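Local coordinates for protein cyclodipeptide synthase, BtCDPS (Bacillus thermoamylovorans, PDB 6ZTU) that probably joins two aminoacyl groups, normally delivered by tRNA, into a cyclic dipeptide, as other members of the cyclodipeptide synthase family do, at residues Asn119-Tyr122 / Asn123-Gln127; Tyr176-Ala179 / Glu180-Phe183; Ile217-Ser220 / Asp221-Tyr225. All coordinates share one frame; numbering follows the deposited sequence.

Interaction 1 of 3, residues Asn119-Tyr122 / Asn123-Gln127; sequences NKIY and NEVYQ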
loop_
_atom_site.group_PDB
_atom_site.type_symbol
_atom_site.label_atom_id
_atom_site.label_comp_id
_atom_site.label_asym_id
_atom_site.label_seq_id
_atom_site.Cartn_x
_atom_site.Cartn_y
_atom_site.Cartn_z
ATOM N N ASN A 119 -10.841 14.116 -4.502
ATOM C CA ASN A 119 -11.345 13.018 -5.316
ATOM C C ASN A 119 -12.527 12.425 -4.563
ATOM O O ASN A 119 -12.390 12.058 -3.391
ATOM C CB ASN A 119 -10.224 11.993 -5.550
ATOM C CG ASN A 119 -10.674 10.749 -6.302
ATOM O OD1 ASN A 119 -11.351 9.875 -5.749
ATOM N ND2 ASN A 119 -10.249 10.635 -7.556
ATOM N N LYS A 120 -13.693 12.383 -5.213
ATOM C CA LYS A 120 -14.909 11.947 -4.536
ATOM C C LYS A 120 -14.841 10.472 -4.165
ATOM O O LYS A 120 -15.378 10.068 -3.128
ATOM C CB LYS A 120 -16.136 12.209 -5.406
ATOM C CG LYS A 120 -17.461 11.872 -4.725
ATOM C CD LYS A 120 -18.645 12.562 -5.396
ATOM C CE LYS A 120 -19.952 12.317 -4.652
ATOM N NZ LYS A 120 -20.548 11.004 -4.992
ATOM N N ILE A 121 -14.219 9.646 -5.004
ATOM C CA ILE A 121 -14.169 8.224 -4.676
ATOM C C ILE A 121 -13.305 8.003 -3.444
ATOM O O ILE A 121 -13.702 7.285 -2.514
ATOM C CB ILE A 121 -13.660 7.385 -5.863
ATOM C CG1 ILE A 121 -14.385 7.745 -7.169
ATOM C CG2 ILE A 121 -13.809 5.891 -5.538
ATOM C CD1 ILE A 121 -15.858 7.470 -7.150
ATOM N N TYR A 122 -12.111 8.606 -3.419
ATOM C CA TYR A 122 -11.240 8.440 -2.262
ATOM C C TYR A 122 -11.947 8.882 -0.987
ATOM O O TYR A 122 -11.897 8.191 0.042
ATOM C CB TYR A 122 -9.927 9.223 -2.439
ATOM C CG TYR A 122 -9.086 9.111 -1.190
ATOM C CD1 TYR A 122 -8.196 8.055 -1.019
ATOM C CD2 TYR A 122 -9.232 10.027 -0.147
ATOM C CE1 TYR A 122 -7.452 7.927 0.147
ATOM C CE2 TYR A 122 -8.506 9.898 1.030
ATOM C CZ TYR A 122 -7.619 8.848 1.171
ATOM O OH TYR A 122 -6.875 8.731 2.333
ATOM N N ASN A 123 -12.598 10.048 -1.031
ATOM C CA ASN A 123 -13.187 10.596 0.184
ATOM C C ASN A 123 -14.348 9.744 0.665
ATOM O O ASN A 123 -14.497 9.519 1.869
ATOM C CB ASN A 123 -13.643 12.036 -0.051
ATOM C CG ASN A 123 -12.496 13.023 0.039
ATOM O OD1 ASN A 123 -11.540 12.806 0.789
ATOM N ND2 ASN A 123 -12.578 14.109 -0.719
ATOM N N GLU A 124 -15.180 9.260 -0.255
ATOM C CA GLU A 124 -16.339 8.486 0.175
ATOM C C GLU A 124 -15.926 7.122 0.711
ATOM O O GLU A 124 -16.480 6.653 1.710
ATOM C CB GLU A 124 -17.331 8.376 -0.971
ATOM C CG GLU A 124 -17.930 9.753 -1.249
ATOM C CD GLU A 124 -19.154 9.722 -2.131
ATOM O OE1 GLU A 124 -19.207 8.891 -3.059
ATOM O OE2 GLU A 124 -20.061 10.546 -1.887
ATOM N N VAL A 125 -14.939 6.484 0.086
ATOM C CA VAL A 125 -14.435 5.229 0.652
ATOM C C VAL A 125 -13.784 5.476 2.010
ATOM O O VAL A 125 -13.991 4.714 2.966
ATOM C CB VAL A 125 -13.466 4.561 -0.335
ATOM C CG1 VAL A 125 -12.819 3.329 0.305
ATOM C CG2 VAL A 125 -14.214 4.176 -1.599
ATOM N N TYR A 126 -12.980 6.539 2.117
ATOM C CA TYR A 126 -12.362 6.905 3.392
ATOM C C TYR A 126 -13.414 7.117 4.475
ATOM O O TYR A 126 -13.256 6.642 5.608
ATOM C CB TYR A 126 -11.525 8.176 3.197
ATOM C CG TYR A 126 -10.638 8.602 4.350
ATOM C CD1 TYR A 126 -9.860 7.691 5.039
ATOM C CD2 TYR A 126 -10.531 9.938 4.691
ATOM C CE1 TYR A 126 -9.040 8.083 6.074
ATOM C CE2 TYR A 126 -9.709 10.347 5.717
ATOM C CZ TYR A 126 -8.968 9.416 6.410
ATOM O OH TYR A 126 -8.141 9.830 7.436
ATOM N N GLN A 127 -14.498 7.833 4.142
ATOM C CA GLN A 127 -15.588 8.026 5.098
ATOM C C GLN A 127 -16.199 6.695 5.518
ATOM O O GLN A 127 -16.560 6.516 6.687
ATOM C CB GLN A 127 -16.678 8.921 4.509
ATOM C CG GLN A 127 -16.265 10.374 4.247
ATOM C CD GLN A 127 -17.199 11.042 3.228
ATOM O OE1 GLN A 127 -18.384 10.710 3.155
ATOM N NE2 GLN A 127 -16.668 11.974 2.440
#
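Tyr122 and Asn123 follow each other in the first turn of helix 120-135, whose N-cap is Asn119. The cap is defined by Tyr122 N, which donates to Asn119 OD1 at 2.8 Å, nearly straight (169° at the hydrogen) and in the carbonyl plane of the amide. Asn123 N then bonds to Asn119 O over 3.1 Å, starting the i to i+4 series. With CG anti to the backbone N (chi1 176°), the Tyr122 ring runs alongside the side chain of Tyr126, both pointing the same way. The two planes are near parallel but slid apart, with centroids separated by 5.6 Å, so the rings barely overlap. Asn123 OD1 lies in the plane of the Tyr122 ring at its edge, 3.7 Å from CD2, while Asn123 ND2 donates to Lys117 O. One turn beyond Lys120, Glu124 holds its NZ between both carboxylate oxygens, each bond weak, in an i to i+4 salt bridge at the surface. With the carboxylate gone, as in an alanine here, the Lys120 ammonium would probably lose this mate and its chain be freer to turn. Tyr122 OH, bonded to Ala179 O, also stands 4.1 Å above the plane of the Tyr126 ring, over its centre.

Interaction 2 of 3, residues Tyr176-Ala179 / Glu180-Phe183; sequences YVLA and ELPF. With 0RE ((2S)-hexane-1,2-diol), chain B.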
loop_
_atom_site.group_PDB
_atom_site.type_symbol
_atom_site.label_atom_id
_atom_site.label_comp_id
_atom_site.label_asym_id
_atom_site.label_seq_id
_atom_site.Cartn_x
_atom_site.Cartn_y
_atom_site.Cartn_z
ATOM N N TYR A 176 -2.652 6.101 9.742
ATOM C CA TYR A 176 -1.978 5.690 8.514
ATOM C C TYR A 176 -2.767 4.601 7.792
ATOM O O TYR A 176 -2.992 4.671 6.575
ATOM C CB TYR A 176 -0.570 5.205 8.862
ATOM C CG TYR A 176 0.231 4.675 7.699
ATOM C CD1 TYR A 176 1.026 5.513 6.935
ATOM C CD2 TYR A 176 0.215 3.327 7.385
ATOM C CE1 TYR A 176 1.752 5.030 5.866
ATOM C CE2 TYR A 176 0.937 2.841 6.325
ATOM C CZ TYR A 176 1.705 3.697 5.570
ATOM O OH TYR A 176 2.434 3.204 4.518
ATOM N N VAL A 177 -3.162 3.568 8.532
ATOM C CA VAL A 177 -3.921 2.453 7.960
ATOM C C VAL A 177 -5.198 2.962 7.305
ATOM O O VAL A 177 -5.527 2.603 6.164
ATOM C CB VAL A 177 -4.232 1.418 9.057
ATOM C CG1 VAL A 177 -5.179 0.338 8.533
ATOM C CG2 VAL A 177 -2.953 0.779 9.559
ATOM N N LEU A 178 -5.951 3.798 8.025
ATOM C CA LEU A 178 -7.233 4.243 7.498
ATOM C C LEU A 178 -7.050 5.100 6.252
ATOM O O LEU A 178 -7.869 5.026 5.329
ATOM C CB LEU A 178 -8.016 5.001 8.573
ATOM C CG LEU A 178 -8.285 4.188 9.851
ATOM C CD1 LEU A 178 -9.061 5.004 10.886
ATOM C CD2 LEU A 178 -9.012 2.877 9.551
ATOM N N ALA A 179 -5.977 5.905 6.197
ATOM C CA ALA A 179 -5.731 6.756 5.039
ATOM C C ALA A 179 -5.299 5.967 3.805
ATOM O O ALA A 179 -5.577 6.403 2.679
ATOM C CB ALA A 179 -4.661 7.806 5.376
ATOM N N GLU A 180 -4.597 4.837 3.978
ATOM C CA GLU A 180 -4.157 4.048 2.825
ATOM C C GLU A 180 -5.229 3.069 2.362
ATOM O O GLU A 180 -5.236 2.671 1.191
ATOM C CB GLU A 180 -2.875 3.269 3.147
ATOM C CG GLU A 180 -3.066 2.186 4.224
ATOM C CD GLU A 180 -1.850 1.278 4.436
ATOM O OE1 GLU A 180 -0.920 1.277 3.602
ATOM O OE2 GLU A 180 -1.830 0.558 5.471
ATOM N N LEU A 181 -6.122 2.658 3.259
ATOM C CA LEU A 181 -7.091 1.619 2.912
ATOM C C LEU A 181 -7.950 1.914 1.686
ATOM O O LEU A 181 -8.256 0.956 0.958
ATOM C CB LEU A 181 -7.996 1.322 4.117
ATOM C CG LEU A 181 -7.475 0.237 5.053
ATOM C CD1 LEU A 181 -8.428 0.081 6.226
ATOM C CD2 LEU A 181 -7.325 -1.112 4.319
ATOM N N PRO A 182 -8.391 3.149 1.392
ATOM C CA PRO A 182 -9.220 3.310 0.187
ATOM C C PRO A 182 -8.555 2.795 -1.078
ATOM O O PRO A 182 -9.270 2.393 -2.006
ATOM C CB PRO A 182 -9.467 4.826 0.121
ATOM C CG PRO A 182 -9.393 5.266 1.552
ATOM C CD PRO A 182 -8.272 4.425 2.132
ATOM N N PHE A 183 -7.217 2.785 -1.150
ATOM C CA PHE A 183 -6.559 2.260 -2.346
ATOM C C PHE A 183 -6.574 0.737 -2.391
ATOM O O PHE A 183 -6.617 0.170 -3.485
ATOM C CB PHE A 183 -5.126 2.786 -2.451
ATOM C CG PHE A 183 -5.079 4.218 -2.862
ATOM C CD1 PHE A 183 -5.163 4.551 -4.207
ATOM C CD2 PHE A 183 -5.048 5.229 -1.917
ATOM C CE1 PHE A 183 -5.175 5.874 -4.600
ATOM C CE2 PHE A 183 -5.051 6.549 -2.317
ATOM C CZ PHE A 183 -5.123 6.859 -3.652
HETATM O O01 0RE B . 0.711 -0.943 2.870
HETATM C C02 0RE B . 1.702 -1.383 1.996
HETATM C C03 0RE B . 1.308 -0.988 0.576
HETATM O O04 0RE B . 0.356 -1.892 0.085
HETATM C C05 0RE B . 0.744 0.428 0.603
HETATM C C06 0RE B . 1.806 1.401 1.111
HETATM C C07 0RE B . 1.162 2.774 1.262
HETATM C C08 0RE B . 1.806 3.670 0.219
#
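Two torsions bring Tyr176 and Glu180 together on successive turns of helix 167-191: Tyr176 CG stands anti to its backbone N (chi1 177°), while Glu180 CG sits between its backbone N and carbonyl carbon (chi1 66°). From there the extended Glu180 chain runs obliquely across the tyrosine, with OE1 3.6 Å from Tyr176 CE2 and the carboxylate and ring planes 57° apart. OE1 accepts a hydrogen bond of 2.9 Å from O01 of the bound hexanediol. Tyr176 OH meets the alkyl chain of the diol, 3.5 Å from C07. In the backbone, Glu180 N bonds to Tyr176 O at 3.1 Å and Leu181 N to Val177 O at 3.0 Å. Pro182 has no amide hydrogen to give, consistent with the kink here; its CD packs 3.3 Å from Leu178 O, and Phe183 N bonds to Glu180 O instead. Val177 and Leu181 lie side by side, CG1 4.0 Å from CD1, and pack on helix 137-157, Val177 on Met146 and Leu181 on Cys143. The helix thus offers the pocket a buried carboxylate that accepts from the ligand hydroxyl O01, while Glu180 OE1 and Tyr176 OH both also touch the alkyl chain at C07, consistent with a site that takes polar and apolar groups close together.

Interaction 3 of 3, residues Ile217-Ser220 / Asp221-Tyr225; sequences IKMS and DNQGY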
loop_
_atom_site.group_PDB
_atom_site.type_symbol
_atom_site.label_atom_id
_atom_site.label_comp_id
_atom_site.label_asym_id
_atom_site.label_seq_id
_atom_site.Cartn_x
_atom_site.Cartn_y
_atom_site.Cartn_z
ATOM N N ILE A 217 -17.831 -3.342 4.771
ATOM C CA ILE A 217 -16.748 -2.881 3.902
ATOM C C ILE A 217 -16.456 -3.950 2.858
ATOM O O ILE A 217 -16.191 -5.110 3.198
ATOM C CB ILE A 217 -15.487 -2.576 4.731
ATOM C CG1 ILE A 217 -15.671 -1.315 5.578
ATOM C CG2 ILE A 217 -14.239 -2.459 3.829
ATOM C CD1 ILE A 217 -15.409 -0.036 4.833
ATOM N N LYS A 218 -16.478 -3.563 1.579
ATOM C CA LYS A 218 -16.178 -4.459 0.469
ATOM C C LYS A 218 -15.134 -3.831 -0.446
ATOM O O LYS A 218 -15.057 -2.606 -0.579
ATOM C CB LYS A 218 -17.426 -4.757 -0.381
ATOM C CG LYS A 218 -18.425 -5.712 0.236
ATOM C CD LYS A 218 -19.577 -5.956 -0.732
ATOM C CE LYS A 218 -19.128 -6.781 -1.927
ATOM N NZ LYS A 218 -20.265 -7.543 -2.509
ATOM N N MET A 219 -14.348 -4.680 -1.100
ATOM C CA MET A 219 -13.565 -4.206 -2.225
ATOM C C MET A 219 -14.491 -3.963 -3.410
ATOM O O MET A 219 -15.493 -4.662 -3.600
ATOM C CB MET A 219 -12.485 -5.218 -2.605
ATOM C CG MET A 219 -11.380 -5.335 -1.558
ATOM S SD MET A 219 -10.300 -6.734 -1.839
ATOM C CE MET A 219 -9.513 -6.223 -3.372
ATOM N N SER A 220 -14.156 -2.951 -4.204
ATOM C CA SER A 220 -14.858 -2.750 -5.467
ATOM C C SER A 220 -14.686 -3.963 -6.373
ATOM O O SER A 220 -13.654 -4.641 -6.356
ATOM C CB SER A 220 -14.337 -1.498 -6.176
ATOM O OG SER A 220 -14.615 -0.350 -5.401
ATOM N N ASP A 221 -15.718 -4.221 -7.189
ATOM C CA ASP A 221 -15.726 -5.385 -8.072
ATOM C C ASP A 221 -14.574 -5.370 -9.059
ATOM O O ASP A 221 -14.176 -6.431 -9.557
ATOM C CB ASP A 221 -17.041 -5.444 -8.856
ATOM C CG ASP A 221 -18.217 -5.814 -8.000
ATOM O OD1 ASP A 221 -18.014 -6.353 -6.893
ATOM O OD2 ASP A 221 -19.361 -5.561 -8.441
ATOM N N ASN A 222 -14.045 -4.186 -9.378
ATOM C CA ASN A 222 -12.951 -4.023 -10.326
ATOM C C ASN A 222 -11.600 -3.863 -9.639
ATOM O O ASN A 222 -10.638 -3.424 -10.281
ATOM C CB ASN A 222 -13.201 -2.811 -11.234
ATOM C CG ASN A 222 -13.182 -1.507 -10.466
ATOM O OD1 ASN A 222 -13.351 -1.492 -9.240
ATOM N ND2 ASN A 222 -12.984 -0.398 -11.178
ATOM N N GLN A 223 -11.512 -4.211 -8.357
ATOM C CA GLN A 223 -10.296 -4.055 -7.569
ATOM C C GLN A 223 -9.803 -5.426 -7.120
ATOM O O GLN A 223 -10.593 -6.236 -6.632
ATOM C CB GLN A 223 -10.563 -3.157 -6.354
ATOM C CG GLN A 223 -9.299 -2.812 -5.561
ATOM C CD GLN A 223 -8.364 -1.905 -6.343
ATOM O OE1 GLN A 223 -8.764 -1.289 -7.332
ATOM N NE2 GLN A 223 -7.114 -1.821 -5.906
ATOM N N GLY A 224 -8.497 -5.673 -7.285
ATOM C CA GLY A 224 -7.872 -6.881 -6.784
ATOM C C GLY A 224 -6.631 -6.565 -5.970
ATOM O O GLY A 224 -6.159 -5.425 -5.918
ATOM N N TYR A 225 -6.096 -7.608 -5.336
ATOM C CA TYR A 225 -4.868 -7.534 -4.554
ATOM C C TYR A 225 -4.008 -8.728 -4.915
ATOM O O TYR A 225 -4.517 -9.851 -4.970
ATOM C CB TYR A 225 -5.175 -7.552 -3.049
ATOM C CG TYR A 225 -3.954 -7.408 -2.152
ATOM C CD1 TYR A 225 -3.545 -6.155 -1.706
ATOM C CD2 TYR A 225 -3.221 -8.530 -1.737
ATOM C CE1 TYR A 225 -2.423 -6.018 -0.876
ATOM C CE2 TYR A 225 -2.097 -8.396 -0.902
ATOM C CZ TYR A 225 -1.719 -7.139 -0.469
ATOM O OH TYR A 225 -0.611 -6.993 0.360
HETATM O O HOH W 1 -16.253 -6.856 -4.906
#
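Ser220 and Gln223 close a type I beta turn, the bend that leads into strand 223-229. Gln223 N donates to Ser220 O over 3.0 Å, with 150° at the hydrogen, but the donor stands above the carbonyl plane, 58° out of it, instead of on a lone pair. Inside the turn, Asn222 places its CG between the backbone N and the carbonyl carbon (chi1 66°). That rotation swings the amide alongside the turn, so that OD1 comes to 3.2 Å from Ser220 CB; ND2 is turned to Lys194 O and Ser189 OG. Asp221 is aimed outward, yet a water lies 2.7 Å from both Asp221 OD1 and Met219 O, placed to bridge the residues before and within the turn. Met219 reaches across the bend: its chain is extended at chi2 and bent at chi3, which carries the methyl CE to 3.4 Å from Gln223 O and 3.8 Å from Gly224 CA. The same methyl lies 4.1 Å from Gln223 CG. Gln223, with CG anti to the backbone N and a bend at chi2, leads its amide away from the methionine. Around the turn, helix 167-191 is engaged by Ser220 OG, bonded to Ser186 OG, by Gln223 OE1, which accepts from Ala188 N, and by Met219 on Leu185. The methionine also packs on Ile210 of helix 205-211, and the backbone of Asn222 and Gly224 pairs with strand 196-200, the parallel neighbour of strand 223-229 in the sheet.

Overall arrangement
Each contact is local, between adjoining segments, so none encloses a long loop; the three follow in series along the chain without nesting or crossing. Interaction 1 comes first, at the start of helix 120-135. Interaction 2 lies midway along helix 167-191 and touches it directly: Val125 CG1 packs 3.6 Å from Pro182 CA, which, with the hydroxyl bond of Tyr122, joins the two helices. Interaction 3, the turn entering strand 223-229, meets interaction 2 where Gln223 NE2 lies 3.2 Å from Phe183 O. Helix 167-191 therefore sits between helix 120-135 and the mixed sheet, whereas interactions 1 and 3 stay about 5 Å apart at their nearest atoms.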